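PDB 5AWV: putative hexose oxidase from Nonomuraea sp. ATCC 39727, which is a flavoprotein that binds FAD and the glycopeptide antibiotic teicoplanin, and probably oxidises a sugar hydroxymethyl group of such antibiotics to the carboxylic acid. Local coordinates for residues 293-298 and 398-403; 364-369 and 425-430; 392-397 and 439-444. All coordinates share one frame; numbering follows the deposited sequence.

Interaction 1 of 3, residues 293-298 and 398-403; sequences SQLMIG and VWLIGY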
# COMPACT_ATOMS: atom_id res chain seq x y z
N SER A 293 -6.17 7.17 -16.09
CA SER A 293 -7.04 8.22 -15.57
C SER A 293 -7.85 7.72 -14.45
O SER A 293 -8.01 6.51 -14.25
CB SER A 293 -7.94 8.75 -16.71
OG SER A 293 -8.87 7.76 -17.11
N GLN A 294 -8.35 8.65 -13.67
CA GLN A 294 -9.41 8.27 -12.77
C GLN A 294 -10.54 9.26 -12.67
O GLN A 294 -10.28 10.44 -12.54
CB GLN A 294 -8.86 7.95 -11.37
CG GLN A 294 -8.28 9.00 -10.56
CD GLN A 294 -7.91 8.48 -9.13
OE1 GLN A 294 -7.68 7.33 -8.90
NE2 GLN A 294 -7.86 9.38 -8.19
N LEU A 295 -11.74 8.74 -12.71
CA LEU A 295 -12.93 9.54 -12.66
C LEU A 295 -13.39 9.66 -11.25
O LEU A 295 -13.81 8.72 -10.65
CB LEU A 295 -13.99 9.01 -13.64
CG LEU A 295 -15.35 9.76 -13.69
CD1 LEU A 295 -15.20 11.24 -14.08
CD2 LEU A 295 -16.34 9.08 -14.57
N MET A 296 -13.31 10.87 -10.71
CA MET A 296 -13.57 11.10 -9.31
C MET A 296 -14.90 11.85 -9.22
O MET A 296 -14.99 12.97 -9.69
CB MET A 296 -12.46 11.88 -8.72
CG MET A 296 -11.06 11.18 -8.82
SD MET A 296 -9.68 12.33 -8.63
CE MET A 296 -9.73 12.39 -6.87
N ILE A 297 -15.91 11.18 -8.69
CA ILE A 297 -17.27 11.65 -8.66
C ILE A 297 -17.51 11.97 -7.19
O ILE A 297 -18.05 11.17 -6.44
CB ILE A 297 -18.27 10.65 -9.20
CG1 ILE A 297 -17.87 10.11 -10.56
CG2 ILE A 297 -19.66 11.27 -9.27
CD1 ILE A 297 -18.63 8.88 -10.93
N GLY A 298 -17.12 13.19 -6.82
CA GLY A 298 -17.12 13.63 -5.44
C GLY A 298 -17.86 14.95 -5.27
O GLY A 298 -18.08 15.67 -6.24
N VAL A 398 -17.53 8.48 -5.52
CA VAL A 398 -17.23 7.24 -6.26
C VAL A 398 -16.06 7.54 -7.17
O VAL A 398 -16.14 8.50 -7.98
CB VAL A 398 -18.41 6.78 -7.09
CG1 VAL A 398 -18.04 5.52 -7.92
CG2 VAL A 398 -19.56 6.52 -6.16
N TRP A 399 -14.98 6.78 -7.05
CA TRP A 399 -13.81 6.90 -7.92
C TRP A 399 -13.72 5.64 -8.81
O TRP A 399 -13.84 4.52 -8.29
CB TRP A 399 -12.50 7.01 -7.14
CG TRP A 399 -12.34 8.21 -6.32
CD1 TRP A 399 -13.28 9.18 -6.07
CD2 TRP A 399 -11.16 8.60 -5.61
NE1 TRP A 399 -12.75 10.13 -5.26
CE2 TRP A 399 -11.44 9.81 -4.97
CE3 TRP A 399 -9.87 8.06 -5.50
CZ2 TRP A 399 -10.50 10.48 -4.18
CZ3 TRP A 399 -8.91 8.73 -4.73
CH2 TRP A 399 -9.24 9.91 -4.06
N LEU A 400 -13.54 5.85 -10.11
CA LEU A 400 -13.45 4.79 -11.08
C LEU A 400 -12.02 4.89 -11.60
O LEU A 400 -11.64 5.88 -12.25
CB LEU A 400 -14.47 4.98 -12.16
CG LEU A 400 -15.95 4.81 -11.70
CD1 LEU A 400 -16.85 5.81 -12.38
CD2 LEU A 400 -16.42 3.41 -12.00
N ILE A 401 -11.16 3.94 -11.19
CA ILE A 401 -9.71 4.05 -11.34
C ILE A 401 -9.28 3.14 -12.45
O ILE A 401 -9.60 1.93 -12.39
CB ILE A 401 -9.04 3.62 -10.00
CG1 ILE A 401 -9.61 4.43 -8.79
CG2 ILE A 401 -7.56 3.77 -10.01
CD1 ILE A 401 -9.22 3.76 -7.45
N GLY A 402 -8.61 3.70 -13.45
CA GLY A 402 -8.07 2.96 -14.61
C GLY A 402 -7.19 1.78 -14.18
O GLY A 402 -6.38 1.94 -13.32
N TYR A 403 -7.45 0.62 -14.75
CA TYR A 403 -6.72 -0.63 -14.44
C TYR A 403 -6.59 -1.48 -15.71
O TYR A 403 -6.81 -1.00 -16.78
CB TYR A 403 -7.42 -1.35 -13.34
CG TYR A 403 -6.58 -2.40 -12.59
CD1 TYR A 403 -5.41 -2.05 -11.98
CD2 TYR A 403 -6.99 -3.74 -12.56
CE1 TYR A 403 -4.66 -2.98 -11.28
CE2 TYR A 403 -6.31 -4.71 -11.82
CZ TYR A 403 -5.12 -4.33 -11.20
OH TYR A 403 -4.40 -5.26 -10.48
O HOH W 1 -10.76 5.96 -14.92
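Met296 and Trp399 meet through matching first torsions: each carries CG beside its own backbone N and opposite its carbonyl carbon (chi1 -60° and -66°), which sends both side chains the same way from neighbouring strands. A bend at chi3 then folds the methionine methyl back over the indole, where Met296 CE lies 3.4 Å from Trp399 CZ2 in a CH-pi contact over one ring face, displaced toward the rim. The sulfur stands farther above that face, a Met-aromatic contact suited to a flexible, polarisable side chain beside a broad ring. Gln294 lies farther along the same face of the sheet. Its amide plane is turned 58° from the indole plane, with Gln294 NE2 3.6 Å from Trp399 CE3, while Gln294 OE1 rests against CG1 of Ile401. NE2 also gives a weak hydrogen bond to the sulfur of Met296, which links the two residues flanking Leu295.

The other face is aliphatic: Leu400 CD1 packs 3.8 Å from Ile297 CD1 and 4.0 Å from Leu295 CD2. Beneath these side chains the backbones run antiparallel. Leu295 with Leu400 and Ile297 with Val398 are hydrogen-bonded pairs, each closed by two N-H to O=C bonds, and Gly402 N adds one to Ser293 O. At this end a water donates to both Ser293 O and Leu400 O, bridging the strands.

Trp399 NE1 is hydrogen-bonded to the hydroxyl of Tyr395, and the indole also touches the bound aminoglucuronic acid and acyl chain of teicoplanin. Strands 291-298 and 395-402 lie inside an antiparallel sheet, flanked by strands 309-316 and 424-432; helix 264-280 packs on the leucine and isoleucine face through Phe267, Leu271 and His274.

Interaction 2 of 3, residues 364-369 and 425-430; sequences SKTKAG and KVNYIT. With N1L (2-amino-2-deoxy-beta-D-glucopyranuronic acid), chain B.
Thr366 and Ile429 stand side by side beneath the aminoglucuronic acid of teicoplanin. Thr366 OG1 lies 2.7 Å from O3 of the sugar, close enough for a hydrogen bond although the proton is not settled. A chi1 of -63° puts this hydroxyl beside the backbone N and turns the methyl, CG2, toward Asn427. Ile429 CG1 packs 3.9 Å from Thr366 OG1, an apolar wall beside the polar group. Asn427, also part of the sugar pocket, extends from the same face, where short Ala368 pairs with it.

These positions are set by six backbone hydrogen bonds between antiparallel strands. Lys365 with Thr430, Lys367 with Tyr428 and Gly369 with Val426 form the hydrogen-bonded pairs. On the face away from the sugar, Val426 CG1 rests 3.4 Å from Gly369 O. Lysines suit this face because their long chains carry the ammonium groups to salt bridges, Lys365 with Asp475 and Lys367 with Asp475 and Asp477.

Helix 438-452 packs on this lysine and tyrosine face, while strand 395-402 continues the sheet beyond strand 424-432.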
# COMPACT_ATOMS: atom_id res chain seq x y z
N SER A 364 -12.25 8.00 7.73
CA SER A 364 -12.87 7.67 6.46
C SER A 364 -13.25 6.21 6.40
O SER A 364 -12.77 5.39 7.18
CB SER A 364 -11.89 8.07 5.33
OG SER A 364 -10.81 7.17 5.29
N LYS A 365 -14.11 5.87 5.46
CA LYS A 365 -14.46 4.49 5.13
C LYS A 365 -14.51 4.37 3.63
O LYS A 365 -15.22 5.15 2.96
CB LYS A 365 -15.83 4.15 5.69
CG LYS A 365 -16.44 2.84 5.25
CD LYS A 365 -15.76 1.73 5.89
CE LYS A 365 -16.43 0.41 5.59
NZ LYS A 365 -15.56 -0.67 6.13
N THR A 366 -13.78 3.38 3.09
CA THR A 366 -13.76 3.13 1.71
C THR A 366 -14.22 1.70 1.50
O THR A 366 -13.80 0.78 2.24
CB THR A 366 -12.34 3.29 1.14
OG1 THR A 366 -11.88 4.61 1.28
CG2 THR A 366 -12.30 2.93 -0.34
N LYS A 367 -15.11 1.50 0.57
CA LYS A 367 -15.60 0.19 0.16
C LYS A 367 -15.18 0.04 -1.28
O LYS A 367 -14.96 1.05 -1.96
CB LYS A 367 -17.10 0.06 0.36
CG LYS A 367 -17.53 0.39 1.77
CD LYS A 367 -18.99 0.42 2.08
CE LYS A 367 -19.66 -0.89 1.80
NZ LYS A 367 -19.33 -1.95 2.79
N ALA A 368 -15.07 -1.17 -1.79
CA ALA A 368 -14.42 -1.35 -3.14
C ALA A 368 -14.97 -2.54 -3.93
O ALA A 368 -15.57 -3.47 -3.39
CB ALA A 368 -12.90 -1.57 -2.90
N GLY A 369 -14.77 -2.47 -5.24
CA GLY A 369 -15.14 -3.51 -6.20
C GLY A 369 -14.24 -3.43 -7.40
O GLY A 369 -13.65 -2.36 -7.67
N LYS A 425 -10.90 -0.27 -11.14
CA LYS A 425 -11.18 -0.54 -9.80
C LYS A 425 -12.17 0.54 -9.40
O LYS A 425 -12.02 1.73 -9.80
CB LYS A 425 -9.97 -0.52 -8.89
CG LYS A 425 -8.81 -1.51 -9.31
CD LYS A 425 -8.04 -1.95 -8.04
CE LYS A 425 -6.76 -2.72 -8.50
NZ LYS A 425 -6.20 -3.49 -7.38
N VAL A 426 -13.13 0.19 -8.62
CA VAL A 426 -14.11 1.24 -8.18
C VAL A 426 -14.10 1.37 -6.68
O VAL A 426 -14.35 0.38 -5.96
CB VAL A 426 -15.52 1.06 -8.84
CG1 VAL A 426 -16.11 -0.29 -8.65
CG2 VAL A 426 -16.56 2.06 -8.23
N ASN A 427 -13.96 2.60 -6.18
CA ASN A 427 -14.02 2.88 -4.80
C ASN A 427 -15.22 3.76 -4.44
O ASN A 427 -15.63 4.66 -5.19
CB ASN A 427 -12.73 3.56 -4.31
CG ASN A 427 -11.56 2.57 -4.21
OD1 ASN A 427 -11.73 1.38 -4.39
ND2 ASN A 427 -10.39 3.08 -3.96
N TYR A 428 -15.76 3.45 -3.29
CA TYR A 428 -16.92 4.12 -2.66
C TYR A 428 -16.47 4.65 -1.34
O TYR A 428 -16.22 3.89 -0.39
CB TYR A 428 -18.10 3.12 -2.59
CG TYR A 428 -18.46 2.40 -3.89
CD1 TYR A 428 -17.83 1.22 -4.24
CD2 TYR A 428 -19.41 2.89 -4.79
CE1 TYR A 428 -18.14 0.53 -5.36
CE2 TYR A 428 -19.72 2.20 -5.94
CZ TYR A 428 -19.08 1.02 -6.23
OH TYR A 428 -19.36 0.36 -7.39
N ILE A 429 -16.35 5.98 -1.24
CA ILE A 429 -15.59 6.68 -0.23
C ILE A 429 -16.42 7.67 0.56
O ILE A 429 -17.23 8.35 -0.02
CB ILE A 429 -14.45 7.48 -0.85
CG1 ILE A 429 -13.54 6.56 -1.67
CG2 ILE A 429 -13.53 8.14 0.20
CD1 ILE A 429 -12.73 7.30 -2.69
N THR A 430 -16.27 7.67 1.87
CA THR A 430 -16.78 8.82 2.66
C THR A 430 -15.79 9.11 3.76
O THR A 430 -15.09 8.23 4.25
CB THR A 430 -18.23 8.51 3.20
OG1 THR A 430 -18.78 9.68 3.86
CG2 THR A 430 -18.22 7.37 4.23
C1 N1L B . -6.64 7.82 -1.20
C2 N1L B . -8.14 7.55 -0.68
C3 N1L B . -8.45 6.06 -0.46
C4 N1L B . -8.15 5.34 -1.76
C5 N1L B . -6.63 5.43 -2.05
C6 N1L B . -6.20 4.61 -3.30
N2 N1L B . -8.47 8.26 0.56
O3 N1L B . -9.90 5.84 -0.14
O4 N1L B . -8.64 3.91 -1.73
O5 N1L B . -6.27 6.85 -2.31
O6B N1L B . -6.26 5.32 -4.53
O6A N1L B . -7.06 3.56 -3.51

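Interaction 3 of 3, residues 392-397 and 439-444; sequences GIDYGA and AKHLTW. With T55 (8-methylnonanoic acid), chain Z.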
# COMPACT_ATOMS: atom_id res chain seq x y z
N GLY A 392 -25.64 16.28 4.97
CA GLY A 392 -24.91 15.97 6.19
C GLY A 392 -23.60 15.23 5.95
O GLY A 392 -22.85 15.00 6.88
N ILE A 393 -23.29 14.91 4.70
CA ILE A 393 -22.09 14.14 4.38
C ILE A 393 -21.00 15.10 4.06
O ILE A 393 -21.14 15.88 3.11
CB ILE A 393 -22.32 13.20 3.18
CG1 ILE A 393 -23.55 12.37 3.44
CG2 ILE A 393 -21.02 12.42 2.88
CD1 ILE A 393 -23.44 11.58 4.76
N ASP A 394 -19.94 15.10 4.86
CA ASP A 394 -18.80 15.95 4.63
C ASP A 394 -18.08 15.71 3.31
O ASP A 394 -17.79 16.66 2.57
CB ASP A 394 -17.76 15.82 5.77
CG ASP A 394 -18.26 16.35 7.14
OD1 ASP A 394 -19.32 16.99 7.17
OD2 ASP A 394 -17.60 16.07 8.16
N TYR A 395 -17.72 14.45 3.04
CA TYR A 395 -17.17 14.06 1.71
C TYR A 395 -17.68 12.72 1.39
O TYR A 395 -17.73 11.86 2.26
CB TYR A 395 -15.64 14.00 1.71
CG TYR A 395 -15.06 13.55 0.36
CD1 TYR A 395 -15.12 14.38 -0.75
CD2 TYR A 395 -14.41 12.31 0.22
CE1 TYR A 395 -14.63 14.00 -1.99
CE2 TYR A 395 -13.86 11.91 -1.00
CZ TYR A 395 -13.99 12.72 -2.10
OH TYR A 395 -13.46 12.35 -3.29
N GLY A 396 -18.19 12.58 0.17
CA GLY A 396 -18.63 11.34 -0.33
C GLY A 396 -18.26 11.30 -1.80
O GLY A 396 -18.36 12.35 -2.51
N ALA A 397 -17.81 10.12 -2.27
CA ALA A 397 -17.37 10.02 -3.66
C ALA A 397 -17.40 8.58 -4.19
O ALA A 397 -17.36 7.58 -3.39
CB ALA A 397 -16.00 10.65 -3.83
N ALA A 439 -21.69 7.65 12.32
CA ALA A 439 -22.74 6.72 12.00
C ALA A 439 -23.51 7.15 10.75
O ALA A 439 -23.88 6.32 9.93
CB ALA A 439 -23.71 6.52 13.19
N LYS A 440 -23.70 8.45 10.60
CA LYS A 440 -24.44 9.00 9.45
C LYS A 440 -23.64 8.79 8.10
O LYS A 440 -24.23 8.48 7.04
CB LYS A 440 -24.67 10.48 9.69
CG LYS A 440 -25.56 11.15 8.70
CD LYS A 440 -25.63 12.64 9.01
CE LYS A 440 -26.46 13.40 7.97
NZ LYS A 440 -27.91 13.06 7.92
N HIS A 441 -22.33 8.94 8.17
CA HIS A 441 -21.46 8.69 7.00
C HIS A 441 -21.35 7.20 6.65
O HIS A 441 -21.44 6.84 5.50
CB HIS A 441 -20.11 9.24 7.19
CG HIS A 441 -20.06 10.72 7.26
ND1 HIS A 441 -20.61 11.43 8.31
CD2 HIS A 441 -19.53 11.64 6.41
CE1 HIS A 441 -20.43 12.72 8.10
NE2 HIS A 441 -19.78 12.88 6.96
N LEU A 442 -21.18 6.33 7.65
CA LEU A 442 -21.23 4.91 7.42
C LEU A 442 -22.52 4.53 6.76
O LEU A 442 -22.54 3.72 5.85
CB LEU A 442 -21.03 4.11 8.71
CG LEU A 442 -19.63 4.24 9.38
CD1 LEU A 442 -19.49 3.30 10.56
CD2 LEU A 442 -18.46 4.00 8.44
N THR A 443 -23.62 5.07 7.25
CA THR A 443 -24.91 4.76 6.68
C THR A 443 -25.01 5.07 5.19
O THR A 443 -25.51 4.27 4.41
CB THR A 443 -26.05 5.48 7.48
OG1 THR A 443 -26.11 4.90 8.80
CG2 THR A 443 -27.37 5.28 6.79
N TRP A 444 -24.53 6.25 4.85
CA TRP A 444 -24.58 6.77 3.49
C TRP A 444 -23.73 5.89 2.54
O TRP A 444 -24.17 5.47 1.51
CB TRP A 444 -24.10 8.22 3.52
CG TRP A 444 -24.13 8.78 2.14
CD1 TRP A 444 -25.22 9.24 1.49
CD2 TRP A 444 -23.03 8.79 1.18
NE1 TRP A 444 -24.89 9.61 0.18
CE2 TRP A 444 -23.55 9.37 -0.03
CE3 TRP A 444 -21.67 8.45 1.25
CZ2 TRP A 444 -22.77 9.52 -1.21
CZ3 TRP A 444 -20.86 8.65 0.09
CH2 TRP A 444 -21.43 9.17 -1.13
CAD T55 Z . -14.71 14.92 4.97
CAE T55 Z . -13.31 15.30 5.38
CAG T55 Z . -12.32 14.95 4.27
CAH T55 Z . -12.22 13.43 4.12
CAI T55 Z . -11.41 13.05 2.88
CAJ T55 Z . -11.30 11.53 2.75
CAK T55 Z . -10.14 11.22 1.84
CAL T55 Z . -9.81 9.72 1.81
CAF T55 Z . -13.30 16.79 5.66
C T55 Z . -8.71 9.50 0.76
O T55 Z . -8.18 10.44 0.12
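Ile393 is wedged between two aromatic rings of the helix, with its CG1-CD1 branch against a face of each ring. Its CD1 sits over the centre of the His441 imidazole, 4.3 Å from the ring centroid, a CH-pi contact. CG1 lies over the five-membered ring of Trp444, offset toward the rim, and Ile393 CD1 also touches Trp444 CB at 3.6 Å. At the imidazole edge, Asp394 N donates to His441 NE2 over 3.1 Å, a nearly straight bond whose donor is tilted from the ring plane by 24°. The other ring nitrogen, ND1, is held by the carbonyl of Asn437, so both nitrogens fix the rotation of the ring.

Trp444 has CG opposite its backbone N (chi1 180°), which extends the indole toward the strand. Its far end meets Gly396, with Trp444 CZ3 3.5 Å from Gly396 CA; glycine suits this point because a side chain would collide with the ring. NE1 is hydrogen-bonded to the carbonyl of Asn386.

This is packing of a helix on a face of an antiparallel sheet: helix 438-452 follows strand 424-432 and lies against that strand and the entry to strand 395-402.

Gly392, with phi at +87°, makes the turn ahead of Ile393, and the extended aliphatic chain of Lys440 reaches it, Lys440 CE lying 3.5 Å from Gly392 CA. Beyond the helix, the same segment lines a pocket for the acyl chain of teicoplanin: Asp394 CB and Tyr395 CB approach its carbon CAD at 3.3 and 3.5 Å, while OD2 of Asp394 accepts a hydrogen bond from the backbone N of Ala433.

How the interactions relate
All three contacts belong to one antiparallel sheet, the third joining it to helix 438-452. Strand 395-402 is shared by interactions 1 and 3, and its neighbour 424-432 joins both to interaction 2: Ile401 N meets Lys425 O at 2.8 Å, and Ile429 N meets Ala397 O at 2.9 Å. Interactions 1 and 2 are buried strand pairings held by regular backbone bonds, the first dressed mainly with apolar, sulfur and aromatic groups, the second with a threonine, an asparagine and an isoleucine toward the sugar and lysines behind. Interaction 3 is mostly buried but reaches the surface at Gly392 and Lys440, and replaces ladder bonds with ring packing and one backbone-to-imidazole bond. Trp399 and Ile429 pack together beside the antibiotic.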